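PDB 7JRM: F5/8 type C domain protein from Clostridium perfringens, which probably binds carbohydrate through its CBM51 module, as part of ZmpB, an apparent mucin-directed O-glycopeptidase. Local coordinates for residues N300-L314 with L328-L342. Sequence-based numbering, arbitrary orientation.
Sequences NIPDKYLLKSIQNQL and LTTLTLSGVEDLTGL
From Tyr305 beside Val336 to Gln313 beside Leu331, helix 304-314 runs obliquely antiparallel to strand 330-332, the axes 128° apart and 8.1 Å at closest approach. The strand pairs in parallel with strand 350-352 at the edge of the sheet. Together with the sequence LTTLTLSGVEDLTGL, this is consistent with a helical cap over the first turn of an internalin-like leucine-rich repeat. Asp303 is the helix N-cap. Its CG lies anti to the backbone N (chi1 -163°). OD2 takes the capping bond from Tyr305 N at 2.9 Å. OD1 turns to the loop. It accepts from Asp338 N at 2.7 Å through its anti lone pair. Glu337 N also meets OD1, nearly along the C-O bond, but too close to take at face value. Behind this, Leu306 CD1 packs on Leu333 CD2 at 3.7 Å, while Leu306 CB rests against Val336 CG1. Further along, Ser309 OG accepts a longer, bent bond from Ser334 N at 3.3 Å. Gln313 bends at chi2 (95°) to bring OE1 to Thr332 N at 3.0 Å, the donor tilted from the carbonyl plane. Gln313 CB and CG pack against Leu331 CD1. At the far end, Leu314 crosses Leu328 at about a right angle. Water also bridges the two segments: one molecule accepts from Asp303 N and donates to both Asp338 O and Thr340 O.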
loop_
_atom_site.group_PDB
_atom_site.type_symbol
_atom_site.label_atom_id
_atom_site.label_comp_id
_atom_site.label_asym_id
_atom_site.label_seq_id
_atom_site.Cartn_x
_atom_site.Cartn_y
_atom_site.Cartn_z
ATOM N N ASN A 300 -2.331 -22.751 -31.479
ATOM C CA ASN A 300 -3.134 -23.790 -32.114
ATOM C C ASN A 300 -4.517 -23.229 -32.420
ATOM O O ASN A 300 -5.296 -22.942 -31.505
ATOM C CB ASN A 300 -3.225 -25.021 -31.216
ATOM C CG ASN A 300 -4.051 -26.133 -31.836
ATOM O OD1 ASN A 300 -5.084 -26.528 -31.297
ATOM N ND2 ASN A 300 -3.596 -26.642 -32.975
ATOM N N ILE A 301 -4.820 -23.067 -33.704
ATOM C CA ILE A 301 -6.126 -22.584 -34.145
ATOM C C ILE A 301 -6.780 -23.674 -34.987
ATOM O O ILE A 301 -6.521 -23.760 -36.196
ATOM C CB ILE A 301 -6.001 -21.268 -34.930
ATOM C CG1 ILE A 301 -5.182 -20.249 -34.135
ATOM C CG2 ILE A 301 -7.378 -20.710 -35.256
ATOM C CD1 ILE A 301 -4.937 -18.951 -34.875
ATOM N N PRO A 302 -7.623 -24.527 -34.398
ATOM C CA PRO A 302 -8.203 -25.631 -35.178
ATOM C C PRO A 302 -9.158 -25.172 -36.267
ATOM O O PRO A 302 -9.224 -25.816 -37.321
ATOM C CB PRO A 302 -8.921 -26.477 -34.117
ATOM C CG PRO A 302 -9.160 -25.547 -32.975
ATOM C CD PRO A 302 -8.028 -24.563 -32.982
ATOM N N ASP A 303 -9.900 -24.089 -36.050
ATOM C CA ASP A 303 -10.819 -23.575 -37.061
ATOM C C ASP A 303 -10.013 -22.869 -38.143
ATOM O O ASP A 303 -9.375 -21.842 -37.885
ATOM C CB ASP A 303 -11.841 -22.635 -36.426
ATOM C CG ASP A 303 -13.046 -22.386 -37.319
ATOM O OD1 ASP A 303 -14.167 -22.267 -36.781
ATOM O OD2 ASP A 303 -12.877 -22.300 -38.554
ATOM N N LYS A 304 -10.041 -23.418 -39.361
ATOM C CA LYS A 304 -9.289 -22.821 -40.459
ATOM C C LYS A 304 -9.853 -21.463 -40.858
ATOM O O LYS A 304 -9.115 -20.618 -41.376
ATOM C CB LYS A 304 -9.279 -23.765 -41.661
ATOM N N TYR A 305 -11.149 -21.236 -40.628
ATOM C CA TYR A 305 -11.736 -19.942 -40.958
ATOM C C TYR A 305 -11.313 -18.867 -39.967
ATOM O O TYR A 305 -11.155 -17.701 -40.350
ATOM C CB TYR A 305 -13.258 -20.053 -41.009
ATOM C CG TYR A 305 -13.775 -20.757 -42.245
ATOM C CD1 TYR A 305 -13.665 -22.135 -42.381
ATOM C CD2 TYR A 305 -14.370 -20.043 -43.276
ATOM C CE1 TYR A 305 -14.134 -22.783 -43.509
ATOM C CE2 TYR A 305 -14.843 -20.682 -44.409
ATOM C CZ TYR A 305 -14.723 -22.052 -44.519
ATOM O OH TYR A 305 -15.192 -22.691 -45.643
ATOM N N LEU A 306 -11.129 -19.232 -38.697
ATOM C CA LEU A 306 -10.579 -18.287 -37.732
ATOM C C LEU A 306 -9.130 -17.955 -38.063
ATOM O O LEU A 306 -8.704 -16.801 -37.933
ATOM C CB LEU A 306 -10.695 -18.853 -36.317
ATOM C CG LEU A 306 -10.090 -18.018 -35.186
ATOM C CD1 LEU A 306 -10.724 -16.637 -35.140
ATOM C CD2 LEU A 306 -10.245 -18.728 -33.851
ATOM N N LEU A 307 -8.359 -18.957 -38.494
ATOM C CA LEU A 307 -6.985 -18.710 -38.920
ATOM C C LEU A 307 -6.943 -17.775 -40.122
ATOM O O LEU A 307 -6.108 -16.865 -40.183
ATOM C CB LEU A 307 -6.294 -20.035 -39.244
ATOM C CG LEU A 307 -4.981 -19.961 -40.026
ATOM C CD1 LEU A 307 -3.871 -19.398 -39.155
ATOM C CD2 LEU A 307 -4.601 -21.331 -40.569
ATOM N N LYS A 308 -7.843 -17.981 -41.086
ATOM C CA LYS A 308 -7.905 -17.094 -42.244
ATOM C C LYS A 308 -8.389 -15.705 -41.847
ATOM O O LYS A 308 -7.936 -14.699 -42.407
ATOM C CB LYS A 308 -8.813 -17.698 -43.315
ATOM C CG LYS A 308 -8.952 -16.850 -44.571
ATOM C CD LYS A 308 -7.599 -16.570 -45.202
ATOM C CE LYS A 308 -7.752 -15.838 -46.526
ATOM N NZ LYS A 308 -8.408 -16.690 -47.555
ATOM N N SER A 309 -9.308 -15.627 -40.881
ATOM C CA SER A 309 -9.806 -14.331 -40.434
ATOM C C SER A 309 -8.709 -13.522 -39.755
ATOM O O SER A 309 -8.608 -12.306 -39.962
ATOM C CB SER A 309 -10.995 -14.524 -39.492
ATOM O OG SER A 309 -12.180 -14.808 -40.214
ATOM N N ILE A 310 -7.877 -14.175 -38.942
ATOM C CA ILE A 310 -6.781 -13.474 -38.282
ATOM C C ILE A 310 -5.711 -13.086 -39.296
ATOM O O ILE A 310 -5.118 -12.003 -39.209
ATOM C CB ILE A 310 -6.207 -14.341 -37.146
ATOM C CG1 ILE A 310 -7.244 -14.515 -36.035
ATOM C CG2 ILE A 310 -4.928 -13.730 -36.588
ATOM C CD1 ILE A 310 -6.836 -15.503 -34.966
ATOM N N GLN A 311 -5.455 -13.954 -40.278
ATOM C CA GLN A 311 -4.468 -13.640 -41.306
ATOM C C GLN A 311 -4.905 -12.445 -42.143
ATOM O O GLN A 311 -4.072 -11.630 -42.558
ATOM C CB GLN A 311 -4.231 -14.861 -42.195
ATOM C CG GLN A 311 -3.278 -15.886 -41.601
ATOM C CD GLN A 311 -3.290 -17.200 -42.358
ATOM O OE1 GLN A 311 -4.166 -17.444 -43.187
ATOM N NE2 GLN A 311 -2.316 -18.057 -42.072
ATOM N N ASN A 312 -6.209 -12.322 -42.402
ATOM C CA ASN A 312 -6.707 -11.180 -43.161
ATOM C C ASN A 312 -6.555 -9.885 -42.374
ATOM O O ASN A 312 -6.269 -8.829 -42.952
ATOM C CB ASN A 312 -8.170 -11.401 -43.546
ATOM C CG ASN A 312 -8.323 -12.073 -44.895
ATOM O OD1 ASN A 312 -7.802 -11.595 -45.903
ATOM N ND2 ASN A 312 -9.045 -13.188 -44.924
ATOM N N GLN A 313 -6.740 -9.946 -41.054
ATOM C CA GLN A 313 -6.641 -8.742 -40.236
ATOM C C GLN A 313 -5.195 -8.300 -40.048
ATOM O O GLN A 313 -4.922 -7.098 -39.966
ATOM C CB GLN A 313 -7.301 -8.979 -38.877
ATOM C CG GLN A 313 -7.493 -7.721 -38.046
ATOM C CD GLN A 313 -8.872 -7.117 -38.213
ATOM O OE1 GLN A 313 -9.862 -7.833 -38.365
ATOM N NE2 GLN A 313 -8.945 -5.791 -38.181
ATOM N N LEU A 314 -4.260 -9.248 -39.981
ATOM C CA LEU A 314 -2.866 -8.942 -39.700
ATOM C C LEU A 314 -1.988 -8.902 -40.943
ATOM O O LEU A 314 -0.823 -8.504 -40.839
ATOM C CB LEU A 314 -2.289 -9.962 -38.712
ATOM C CG LEU A 314 -2.812 -9.873 -37.277
ATOM C CD1 LEU A 314 -2.278 -11.022 -36.438
ATOM C CD2 LEU A 314 -2.445 -8.533 -36.661
ATOM N N LEU A 328 -3.811 -7.945 -31.677
ATOM C CA LEU A 328 -5.196 -7.711 -32.070
ATOM C C LEU A 328 -5.870 -6.755 -31.097
ATOM O O LEU A 328 -6.025 -7.064 -29.910
ATOM C CB LEU A 328 -5.986 -9.017 -32.139
ATOM C CG LEU A 328 -5.814 -10.004 -33.301
ATOM C CD1 LEU A 328 -5.744 -9.280 -34.641
ATOM C CD2 LEU A 328 -4.631 -10.938 -33.114
ATOM N N THR A 329 -6.272 -5.590 -31.601
ATOM C CA THR A 329 -7.189 -4.713 -30.888
ATOM C C THR A 329 -8.595 -4.762 -31.462
ATOM O O THR A 329 -9.559 -4.497 -30.738
ATOM C CB THR A 329 -6.685 -3.265 -30.914
ATOM O OG1 THR A 329 -6.654 -2.788 -32.266
ATOM C CG2 THR A 329 -5.291 -3.174 -30.311
ATOM N N THR A 330 -8.723 -5.088 -32.746
ATOM C CA THR A 330 -10.006 -5.302 -33.395
ATOM C C THR A 330 -9.878 -6.497 -34.327
ATOM O O THR A 330 -8.803 -6.762 -34.872
ATOM C CB THR A 330 -10.469 -4.062 -34.176
ATOM O OG1 THR A 330 -11.696 -4.352 -34.858
ATOM C CG2 THR A 330 -9.413 -3.640 -35.190
ATOM N N LEU A 331 -10.977 -7.225 -34.498
ATOM C CA LEU A 331 -10.955 -8.435 -35.309
ATOM C C LEU A 331 -12.331 -8.677 -35.908
ATOM O O LEU A 331 -13.343 -8.579 -35.208
ATOM C CB LEU A 331 -10.520 -9.647 -34.478
ATOM C CG LEU A 331 -10.364 -10.969 -35.232
ATOM C CD1 LEU A 331 -9.298 -10.857 -36.312
ATOM C CD2 LEU A 331 -10.033 -12.094 -34.267
ATOM N N THR A 332 -12.358 -8.993 -37.200
ATOM C CA THR A 332 -13.581 -9.326 -37.915
ATOM C C THR A 332 -13.518 -10.786 -38.344
ATOM O O THR A 332 -12.516 -11.223 -38.921
ATOM C CB THR A 332 -13.772 -8.419 -39.134
ATOM O OG1 THR A 332 -14.025 -7.078 -38.699
ATOM C CG2 THR A 332 -14.942 -8.897 -39.982
ATOM N N LEU A 333 -14.578 -11.534 -38.057
ATOM C CA LEU A 333 -14.637 -12.957 -38.350
ATOM C C LEU A 333 -15.647 -13.236 -39.456
ATOM O O LEU A 333 -16.580 -12.464 -39.690
ATOM C CB LEU A 333 -15.002 -13.760 -37.096
ATOM C CG LEU A 333 -14.076 -13.579 -35.894
ATOM C CD1 LEU A 333 -14.426 -14.563 -34.794
ATOM C CD2 LEU A 333 -12.623 -13.734 -36.310
ATOM N N SER A 334 -15.446 -14.363 -40.135
ATOM C CA SER A 334 -16.338 -14.784 -41.212
ATOM C C SER A 334 -16.259 -16.296 -41.345
ATOM O O SER A 334 -15.175 -16.844 -41.562
ATOM C CB SER A 334 -15.967 -14.105 -42.533
ATOM O OG SER A 334 -16.585 -14.753 -43.631
ATOM N N GLY A 335 -17.404 -16.964 -41.210
ATOM C CA GLY A 335 -17.458 -18.405 -41.359
ATOM C C GLY A 335 -16.790 -19.194 -40.258
ATOM O O GLY A 335 -16.404 -20.344 -40.482
ATOM N N VAL A 336 -16.652 -18.619 -39.069
ATOM C CA VAL A 336 -15.962 -19.266 -37.959
ATOM C C VAL A 336 -16.953 -20.109 -37.169
ATOM O O VAL A 336 -18.087 -19.688 -36.910
ATOM C CB VAL A 336 -15.276 -18.221 -37.060
ATOM C CG1 VAL A 336 -14.512 -18.901 -35.933
ATOM C CG2 VAL A 336 -14.348 -17.341 -37.884
ATOM N N GLU A 337 -16.522 -21.311 -36.788
ATOM C CA GLU A 337 -17.310 -22.206 -35.952
ATOM C C GLU A 337 -16.720 -22.416 -34.567
ATOM O O GLU A 337 -17.466 -22.701 -33.628
ATOM C CB GLU A 337 -17.462 -23.576 -36.628
ATOM C CG GLU A 337 -18.501 -23.621 -37.734
ATOM C CD GLU A 337 -18.444 -24.911 -38.529
ATOM O OE1 GLU A 337 -18.035 -25.944 -37.961
ATOM O OE2 GLU A 337 -18.809 -24.891 -39.725
ATOM N N ASP A 338 -15.404 -22.278 -34.421
ATOM C CA ASP A 338 -14.711 -22.539 -33.164
ATOM C C ASP A 338 -13.795 -21.363 -32.863
ATOM O O ASP A 338 -12.910 -21.043 -33.664
ATOM C CB ASP A 338 -13.913 -23.845 -33.245
ATOM C CG ASP A 338 -13.304 -24.246 -31.914
ATOM O OD1 ASP A 338 -13.563 -23.568 -30.898
ATOM O OD2 ASP A 338 -12.563 -25.252 -31.884
ATOM N N LEU A 339 -14.003 -20.727 -31.713
ATOM C CA LEU A 339 -13.210 -19.580 -31.294
ATOM C C LEU A 339 -11.923 -19.977 -30.584
ATOM O O LEU A 339 -11.237 -19.102 -30.043
ATOM C CB LEU A 339 -14.039 -18.671 -30.382
ATOM C CG LEU A 339 -15.216 -17.938 -31.026
ATOM C CD1 LEU A 339 -15.961 -17.115 -29.988
ATOM C CD2 LEU A 339 -14.738 -17.059 -32.167
ATOM N N THR A 340 -11.583 -21.265 -30.572
ATOM C CA THR A 340 -10.395 -21.730 -29.868
ATOM C C THR A 340 -9.147 -21.049 -30.414
ATOM O O THR A 340 -8.919 -21.014 -31.627
ATOM C CB THR A 340 -10.266 -23.249 -29.993
ATOM O OG1 THR A 340 -11.416 -23.875 -29.412
ATOM C CG2 THR A 340 -9.016 -23.740 -29.277
ATOM N N GLY A 341 -8.339 -20.498 -29.505
ATOM C CA GLY A 341 -7.160 -19.731 -29.843
ATOM C C GLY A 341 -7.297 -18.251 -29.543
ATOM O O GLY A 341 -6.295 -17.594 -29.235
ATOM N N LEU A 342 -8.519 -17.719 -29.614
ATOM C CA LEU A 342 -8.755 -16.305 -29.349
ATOM C C LEU A 342 -8.572 -15.937 -27.883
ATOM O O LEU A 342 -8.585 -14.745 -27.557
ATOM C CB LEU A 342 -10.160 -15.914 -29.807
ATOM C CG LEU A 342 -10.262 -15.367 -31.232
ATOM C CD1 LEU A 342 -11.672 -14.876 -31.523
ATOM C CD2 LEU A 342 -9.246 -14.257 -31.446
HETATM O O HOH W 1 -10.288 -22.338 -33.627
HETATM O O HOH W 2 -15.554 -22.929 -39.533
HETATM O O HOH W 3 -12.531 -16.490 -42.850
HETATM O O HOH W 4 -10.478 -10.761 -40.618
#